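Local coordinates for flagellar biosynthetic protein FlhB (Aquifex aeolicus, PDB 3B1S) that probably acts, through this C-terminal domain, in forming the rod of the flagellar basal body and in exporting flagellin, at residues I4-K9 with R51-A56; P18-K23 with K61-K66. One frame throughout, in Å; residues are numbered along the deposited sequence.

Contact 1. Residues I4-K9 with R51-A56; sequences IAIALK and RALYPA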
ATOM      1  N   ILE D   4      -0.834   0.399 -10.578  1.00 88.55           N
ATOM      2  CA  ILE D   4      -1.161   0.965  -9.278  1.00 85.34           C
ATOM      3  C   ILE D   4      -1.086  -0.081  -8.163  1.00 83.42           C
ATOM      4  O   ILE D   4      -1.250  -1.252  -8.417  1.00 83.55           O
ATOM      5  CB  ILE D   4      -2.517   1.623  -9.284  1.00 85.23           C
ATOM      6  CG1 ILE D   4      -2.959   1.900  -7.862  1.00 84.08           C
ATOM      7  CG2 ILE D   4      -3.493   0.743  -9.942  1.00 85.37           C
ATOM      8  CD1 ILE D   4      -3.973   2.897  -7.830  1.00 85.51           C
ATOM      9  N   ALA D   5      -0.821   0.390  -6.951  1.00 80.21           N
ATOM     10  CA  ALA D   5      -0.730  -0.461  -5.786  1.00 76.91           C
ATOM     11  C   ALA D   5      -0.953   0.284  -4.485  1.00 75.03           C
ATOM     12  O   ALA D   5      -0.598   1.429  -4.386  1.00 74.95           O
ATOM     13  CB  ALA D   5       0.607  -1.085  -5.758  1.00 76.22           C
ATOM     14  N   ILE D   6      -1.508  -0.384  -3.480  1.00 72.50           N
ATOM     15  CA  ILE D   6      -1.706   0.204  -2.125  1.00 69.58           C
ATOM     16  C   ILE D   6      -1.252  -0.726  -1.023  1.00 67.69           C
ATOM     17  O   ILE D   6      -1.910  -1.689  -0.762  1.00 67.63           O
ATOM     18  CB  ILE D   6      -3.186   0.548  -1.837  1.00 68.95           C
ATOM     19  CG1 ILE D   6      -3.896   1.057  -3.089  1.00 68.82           C
ATOM     20  CG2 ILE D   6      -3.278   1.531  -0.724  1.00 68.20           C
ATOM     21  CD1 ILE D   6      -3.261   2.232  -3.720  1.00 67.16           C
ATOM     22  N   ALA D   7      -0.148  -0.434  -0.371  1.00 66.50           N
ATOM     23  CA  ALA D   7       0.356  -1.315   0.665  1.00 66.93           C
ATOM     24  C   ALA D   7      -0.275  -1.041   2.055  1.00 68.18           C
ATOM     25  O   ALA D   7      -0.479   0.106   2.441  1.00 67.90           O
ATOM     26  CB  ALA D   7       1.833  -1.228   0.730  1.00 65.89           C
ATOM     27  N   LEU D   8      -0.594  -2.108   2.797  1.00 69.23           N
ATOM     28  CA  LEU D   8      -1.322  -1.986   4.052  1.00 69.87           C
ATOM     29  C   LEU D   8      -0.646  -2.801   5.117  1.00 71.04           C
ATOM     30  O   LEU D   8      -0.197  -3.907   4.854  1.00 70.80           O
ATOM     31  CB  LEU D   8      -2.791  -2.393   3.893  1.00 68.98           C
ATOM     32  CG  LEU D   8      -3.651  -1.560   2.914  1.00 68.69           C
ATOM     33  CD1 LEU D   8      -5.111  -2.029   2.880  1.00 68.76           C
ATOM     34  CD2 LEU D   8      -3.621  -0.073   3.181  1.00 66.08           C
ATOM     35  N   LYS D   9      -0.536  -2.226   6.307  1.00 73.01           N
ATOM     36  CA  LYS D   9      -0.014  -2.933   7.460  1.00 76.12           C
ATOM     37  C   LYS D   9      -1.141  -3.019   8.430  1.00 78.24           C
ATOM     38  O   LYS D   9      -1.877  -2.062   8.593  1.00 79.06           O
ATOM     39  CB  LYS D   9       1.127  -2.170   8.107  1.00 76.02           C
ATOM     40  CG  LYS D   9       1.748  -2.852   9.306  1.00 78.21           C
ATOM     41  CD  LYS D   9       2.425  -1.818  10.220  1.00 81.35           C
ATOM     42  CE  LYS D   9       2.496  -2.276  11.682  1.00 82.74           C
ATOM     43  NZ  LYS D   9       2.758  -1.093  12.576  1.00 84.13           N
ATOM     44  N   ARG D  51      -8.217   1.237  -7.468  1.00100.89           N
ATOM     45  CA  ARG D  51      -8.701   2.514  -8.054  1.00101.26           C
ATOM     46  C   ARG D  51      -9.436   3.367  -7.022  1.00100.84           C
ATOM     47  O   ARG D  51      -9.074   4.507  -6.816  1.00100.97           O
ATOM     48  CB  ARG D  51      -9.581   2.285  -9.314  1.00101.41           C
ATOM     49  CG  ARG D  51     -10.486   3.488  -9.753  1.00102.34           C
ATOM     50  CD  ARG D  51     -10.690   3.534 -11.307  1.00104.04           C
ATOM     51  NE  ARG D  51     -11.578   4.615 -11.790  1.00103.81           N
ATOM     52  CZ  ARG D  51     -11.176   5.747 -12.381  1.00103.01           C
ATOM     53  NH1 ARG D  51      -9.886   5.998 -12.576  1.00101.99           N
ATOM     54  NH2 ARG D  51     -12.075   6.643 -12.773  1.00102.45           N
ATOM     55  N   ALA D  52     -10.442   2.792  -6.367  1.00100.90           N
ATOM     56  CA  ALA D  52     -11.292   3.534  -5.441  1.00100.92           C
ATOM     57  C   ALA D  52     -10.552   3.927  -4.175  1.00100.96           C
ATOM     58  O   ALA D  52     -10.929   4.889  -3.503  1.00101.11           O
ATOM     59  CB  ALA D  52     -12.525   2.726  -5.094  1.00100.89           C
ATOM     60  N   LEU D  53      -9.494   3.192  -3.856  1.00100.65           N
ATOM     61  CA  LEU D  53      -8.783   3.380  -2.593  1.00100.45           C
ATOM     62  C   LEU D  53      -7.667   4.455  -2.656  1.00100.61           C
ATOM     63  O   LEU D  53      -7.366   5.127  -1.654  1.00100.51           O
ATOM     64  CB  LEU D  53      -8.250   2.020  -2.140  1.00100.05           C
ATOM     65  CG  LEU D  53      -7.573   1.743  -0.805  1.00 99.26           C
ATOM     66  CD1 LEU D  53      -8.427   2.062   0.410  1.00 97.38           C
ATOM     67  CD2 LEU D  53      -7.235   0.284  -0.831  1.00100.03           C
ATOM     68  N   TYR D  54      -7.096   4.635  -3.848  1.00100.55           N
ATOM     69  CA  TYR D  54      -5.905   5.466  -4.052  1.00100.43           C
ATOM     70  C   TYR D  54      -6.019   6.950  -3.652  1.00100.20           C
ATOM     71  O   TYR D  54      -5.252   7.421  -2.794  1.00100.17           O
ATOM     72  CB  TYR D  54      -5.414   5.359  -5.503  1.00100.45           C
ATOM     73  CG  TYR D  54      -3.936   5.613  -5.629  1.00101.26           C
ATOM     74  CD1 TYR D  54      -3.081   4.593  -6.010  1.00101.69           C
ATOM     75  CD2 TYR D  54      -3.382   6.863  -5.325  1.00101.74           C
ATOM     76  CE1 TYR D  54      -1.730   4.792  -6.107  1.00101.61           C
ATOM     77  CE2 TYR D  54      -2.019   7.074  -5.422  1.00101.44           C
ATOM     78  CZ  TYR D  54      -1.206   6.025  -5.813  1.00101.37           C
ATOM     79  OH  TYR D  54       0.143   6.179  -5.925  1.00102.25           O
ATOM     80  N   PRO D  55      -6.947   7.705  -4.292  1.00 99.93           N
ATOM     81  CA  PRO D  55      -7.025   9.129  -3.958  1.00 99.32           C
ATOM     82  C   PRO D  55      -7.536   9.307  -2.547  1.00 98.42           C
ATOM     83  O   PRO D  55      -7.330  10.354  -1.937  1.00 98.31           O
ATOM     84  CB  PRO D  55      -8.057   9.665  -4.960  1.00 99.64           C
ATOM     85  CG  PRO D  55      -8.063   8.655  -6.101  1.00 99.87           C
ATOM     86  CD  PRO D  55      -7.899   7.357  -5.370  1.00 99.97           C
ATOM     87  N   ALA D  56      -8.167   8.255  -2.038  1.00 97.36           N
ATOM     88  CA  ALA D  56      -8.940   8.318  -0.813  1.00 96.56           C
ATOM     89  C   ALA D  56      -8.090   8.520   0.443  1.00 95.76           C
ATOM     90  O   ALA D  56      -8.481   9.241   1.364  1.00 95.86           O
ATOM     91  CB  ALA D  56      -9.809   7.073  -0.686  1.00 96.37           C
TER
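I6 and Y54 are the closest backbone pair, their CA atoms 7.0 Å apart. I4 and R51 mark the other end of the approach, at 7.8 Å between CA atoms. Strand 4-9 is one of two antiparallel strands of this chain in the C-terminal domain, and residues 51-56 lie against one side of it. I4 and I6 point to that side, while A5 and A7 pack on helix 27-39. The contact is apolar and mostly buried. Y54 and I6 give the largest shares. The CG1 branch of I6 stands beside the backbone N (chi1 -36°), and CD1 meets the Y54 ring obliquely, 3.3 Å from CD1 of Y54. The ring extends to the strand because CG of Y54 lies anti to its N, at chi1 -153°. I4 lies beside the ring too, but its modelled approach is too close to be trusted. An alanine in place of Y54 is likely to leave I6 CD1 without its ring partner and open a gap beside it. L53 reaches the base of the same I6 branch, with its CD2 4.1 Å from CG1 of I6.

Contact 2. Residues P18-K23 with K61-K66; sequences PVVVAK and KEISPK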
ATOM      1  N   PRO D  18      -6.379  -1.103   9.167  1.00 82.38           N
ATOM      2  CA  PRO D  18      -5.195  -1.055   8.292  1.00 80.95           C
ATOM      3  C   PRO D  18      -4.588   0.356   8.024  1.00 79.53           C
ATOM      4  O   PRO D  18      -5.282   1.275   7.588  1.00 78.86           O
ATOM      5  CB  PRO D  18      -5.719  -1.672   7.001  1.00 80.93           C
ATOM      6  CG  PRO D  18      -6.856  -2.554   7.449  1.00 81.07           C
ATOM      7  CD  PRO D  18      -7.499  -1.817   8.517  1.00 81.86           C
ATOM      8  N   VAL D  19      -3.295   0.481   8.308  1.00 77.90           N
ATOM      9  CA  VAL D  19      -2.470   1.642   8.009  1.00 77.18           C
ATOM     10  C   VAL D  19      -1.959   1.548   6.563  1.00 76.35           C
ATOM     11  O   VAL D  19      -1.395   0.539   6.175  1.00 76.07           O
ATOM     12  CB  VAL D  19      -1.204   1.657   8.936  1.00 77.47           C
ATOM     13  CG1 VAL D  19      -0.458   2.975   8.857  1.00 77.15           C
ATOM     14  CG2 VAL D  19      -1.574   1.380  10.366  1.00 77.90           C
ATOM     15  N   VAL D  20      -2.122   2.601   5.774  1.00 75.39           N
ATOM     16  CA  VAL D  20      -1.528   2.631   4.442  1.00 74.14           C
ATOM     17  C   VAL D  20      -0.047   2.910   4.553  1.00 73.64           C
ATOM     18  O   VAL D  20       0.327   4.008   4.889  1.00 73.44           O
ATOM     19  CB  VAL D  20      -2.109   3.766   3.599  1.00 74.14           C
ATOM     20  CG1 VAL D  20      -1.663   3.628   2.154  1.00 73.46           C
ATOM     21  CG2 VAL D  20      -3.624   3.827   3.721  1.00 73.39           C
ATOM     22  N   VAL D  21       0.811   1.938   4.286  1.00 73.58           N
ATOM     23  CA  VAL D  21       2.240   2.221   4.410  1.00 73.44           C
ATOM     24  C   VAL D  21       2.903   2.704   3.119  1.00 73.50           C
ATOM     25  O   VAL D  21       3.993   3.250   3.151  1.00 73.67           O
ATOM     26  CB  VAL D  21       3.046   1.071   5.068  1.00 73.58           C
ATOM     27  CG1 VAL D  21       2.180   0.315   6.030  1.00 73.46           C
ATOM     28  CG2 VAL D  21       3.684   0.136   4.049  1.00 73.62           C
ATOM     29  N   ALA D  22       2.231   2.509   1.990  1.00 73.70           N
ATOM     30  CA  ALA D  22       2.710   2.963   0.700  1.00 73.44           C
ATOM     31  C   ALA D  22       1.526   3.037  -0.255  1.00 74.33           C
ATOM     32  O   ALA D  22       0.569   2.280  -0.095  1.00 74.70           O
ATOM     33  CB  ALA D  22       3.721   2.012   0.189  1.00 72.87           C
ATOM     34  N   LYS D  23       1.563   3.971  -1.209  1.00 75.13           N
ATOM     35  CA  LYS D  23       0.701   3.923  -2.402  1.00 75.56           C
ATOM     36  C   LYS D  23       1.566   4.239  -3.647  1.00 76.21           C
ATOM     37  O   LYS D  23       2.589   4.898  -3.510  1.00 75.80           O
ATOM     38  CB  LYS D  23      -0.533   4.820  -2.245  1.00 75.26           C
ATOM     39  CG  LYS D  23      -0.292   6.324  -2.305  1.00 76.11           C
ATOM     40  CD  LYS D  23      -1.614   7.082  -2.318  1.00 75.94           C
ATOM     41  CE  LYS D  23      -1.422   8.587  -2.089  1.00 77.44           C
ATOM     42  NZ  LYS D  23      -2.724   9.335  -2.221  1.00 76.89           N
ATOM     43  N   LYS D  61      -1.545   6.967   7.467  1.00 89.74           N
ATOM     44  CA  LYS D  61      -2.819   7.106   8.140  1.00 91.23           C
ATOM     45  C   LYS D  61      -3.872   6.001   7.870  1.00 91.74           C
ATOM     46  O   LYS D  61      -4.276   5.760   6.723  1.00 91.79           O
ATOM     47  CB  LYS D  61      -3.362   8.511   7.907  1.00 91.43           C
ATOM     48  CG  LYS D  61      -2.460   9.564   8.560  1.00 93.26           C
ATOM     49  CD  LYS D  61      -2.928  10.996   8.303  1.00 96.32           C
ATOM     50  CE  LYS D  61      -1.909  11.998   8.875  1.00 97.81           C
ATOM     51  NZ  LYS D  61      -2.547  13.326   9.111  1.00 98.03           N
ATOM     52  N   GLU D  62      -4.444   5.482   8.948  1.00 92.28           N
ATOM     53  CA  GLU D  62      -5.379   4.376   8.922  1.00 92.63           C
ATOM     54  C   GLU D  62      -6.519   4.669   8.015  1.00 93.23           C
ATOM     55  O   GLU D  62      -6.950   5.783   7.897  1.00 93.79           O
ATOM     56  CB  GLU D  62      -6.002   4.185  10.289  1.00 92.25           C
ATOM     57  CG  GLU D  62      -5.148   3.532  11.294  1.00 91.98           C
ATOM     58  CD  GLU D  62      -5.895   3.292  12.553  1.00 92.72           C
ATOM     59  OE1 GLU D  62      -5.321   2.754  13.500  1.00 95.09           O
ATOM     60  OE2 GLU D  62      -7.069   3.649  12.601  1.00 93.40           O
ATOM     61  N   ILE D  63      -6.984   3.640   7.345  1.00 93.88           N
ATOM     62  CA  ILE D  63      -8.020   3.783   6.349  1.00 94.25           C
ATOM     63  C   ILE D  63      -9.269   4.321   7.023  1.00 94.88           C
ATOM     64  O   ILE D  63      -9.413   4.255   8.246  1.00 94.09           O
ATOM     65  CB  ILE D  63      -8.291   2.449   5.614  1.00 94.17           C
ATOM     66  CG1 ILE D  63      -8.770   1.368   6.585  1.00 94.38           C
ATOM     67  CG2 ILE D  63      -7.024   1.962   4.967  1.00 94.06           C
ATOM     68  CD1 ILE D  63      -9.411   0.160   5.940  1.00 94.75           C
ATOM     69  N   SER D  64     -10.121   4.871   6.184  1.00 96.49           N
ATOM     70  CA  SER D  64     -11.437   5.330   6.595  1.00 97.96           C
ATOM     71  C   SER D  64     -12.217   4.151   7.120  1.00 98.62           C
ATOM     72  O   SER D  64     -12.084   3.041   6.586  1.00 98.76           O
ATOM     73  CB  SER D  64     -12.206   5.911   5.402  1.00 98.13           C
ATOM     74  OG  SER D  64     -11.594   7.059   4.901  1.00 99.93           O
ATOM     75  N   PRO D  65     -13.039   4.370   8.223  1.00 98.79           N
ATOM     76  CA  PRO D  65     -14.105   3.433   8.557  1.00 98.84           C
ATOM     77  C   PRO D  65     -14.906   2.945   7.329  1.00 98.93           C
ATOM     78  O   PRO D  65     -15.161   1.744   7.199  1.00 98.80           O
ATOM     79  CB  PRO D  65     -14.942   4.231   9.553  1.00 99.11           C
ATOM     80  CG  PRO D  65     -13.877   4.976  10.340  1.00 98.83           C
ATOM     81  CD  PRO D  65     -12.821   5.348   9.311  1.00 98.72           C
ATOM     82  N   LYS D  66     -15.110   3.796   6.347  1.00 98.94           N
ATOM     83  CA  LYS D  66     -15.878   3.359   5.216  1.00 99.03           C
ATOM     84  C   LYS D  66     -15.284   2.160   4.557  1.00 99.35           C
ATOM     85  O   LYS D  66     -15.975   1.197   4.308  1.00 99.72           O
ATOM     86  CB  LYS D  66     -15.835   4.439   4.160  1.00 99.18           C
ATOM     87  CG  LYS D  66     -15.745   3.856   2.777  1.00 99.56           C
ATOM     88  CD  LYS D  66     -16.495   4.677   1.748  1.00 99.80           C
ATOM     89  CE  LYS D  66     -17.082   3.779   0.665  1.00100.70           C
ATOM     90  NZ  LYS D  66     -17.884   4.494  -0.363  1.00100.20           N
TER
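P18 and I63 share the one hydrogen bond between these segments. I63 N donates to P18 O at 2.9 Å, with an angle of 158° at the hydrogen. The donor lies nearly in line with the carbonyl, at a C=O...N angle of 164°. This ties the loop 61-66 to the start of strand 19-25. The same oxygen also receives a CA-H...O contact from E62, 3.4 Å from E62 CA to P18 O. So one carbonyl is approached by two consecutive residues of the loop. The apolar contacts come from I63. CG1 of I63 sits between its backbone N and carbonyl carbon (chi1 61°), which carries CD1 over to the proline ring, 3.8 Å from P18 CD. The other branch turns to V20, with I63 CG2 4.1 Å from V20 CG2, and the two side chains cross at about a right angle. V20 CG2 also lies 3.6 Å from K61 O. V19 CG2 comes within 4.3 Å of E62 CG. P18 and I63 both rest on V71 of helix 68-84, so the loop leading into that helix is joined to the sheet of strands 4-9 and 19-25, where V20 packs on I6 and L8.

Contacts 1 and 2 have their centres about 8 Å apart and meet in the sheet, where strands 4-9 and 19-25 run side by side. Probable backbone hydrogen bonds join them: A7 N to A22 O at 2.8 Å and K9 N to V19 O at 2.9 Å. On the side of the sheet that carries I6, L8 CD2 packs 3.6 Å from V20 CA. K23 gives a second tie. Its NZ bonds Y54 O of contact 1 and also V57 O. Along the chain the segments alternate: 4-9, 18-23, 51-56, 61-66. The two strands meet 51-56 and 61-66 in turn. Strand 4-9 is also paired antiparallel with a strand of the other chain of the assembly, so the sheet continues beyond contact 1.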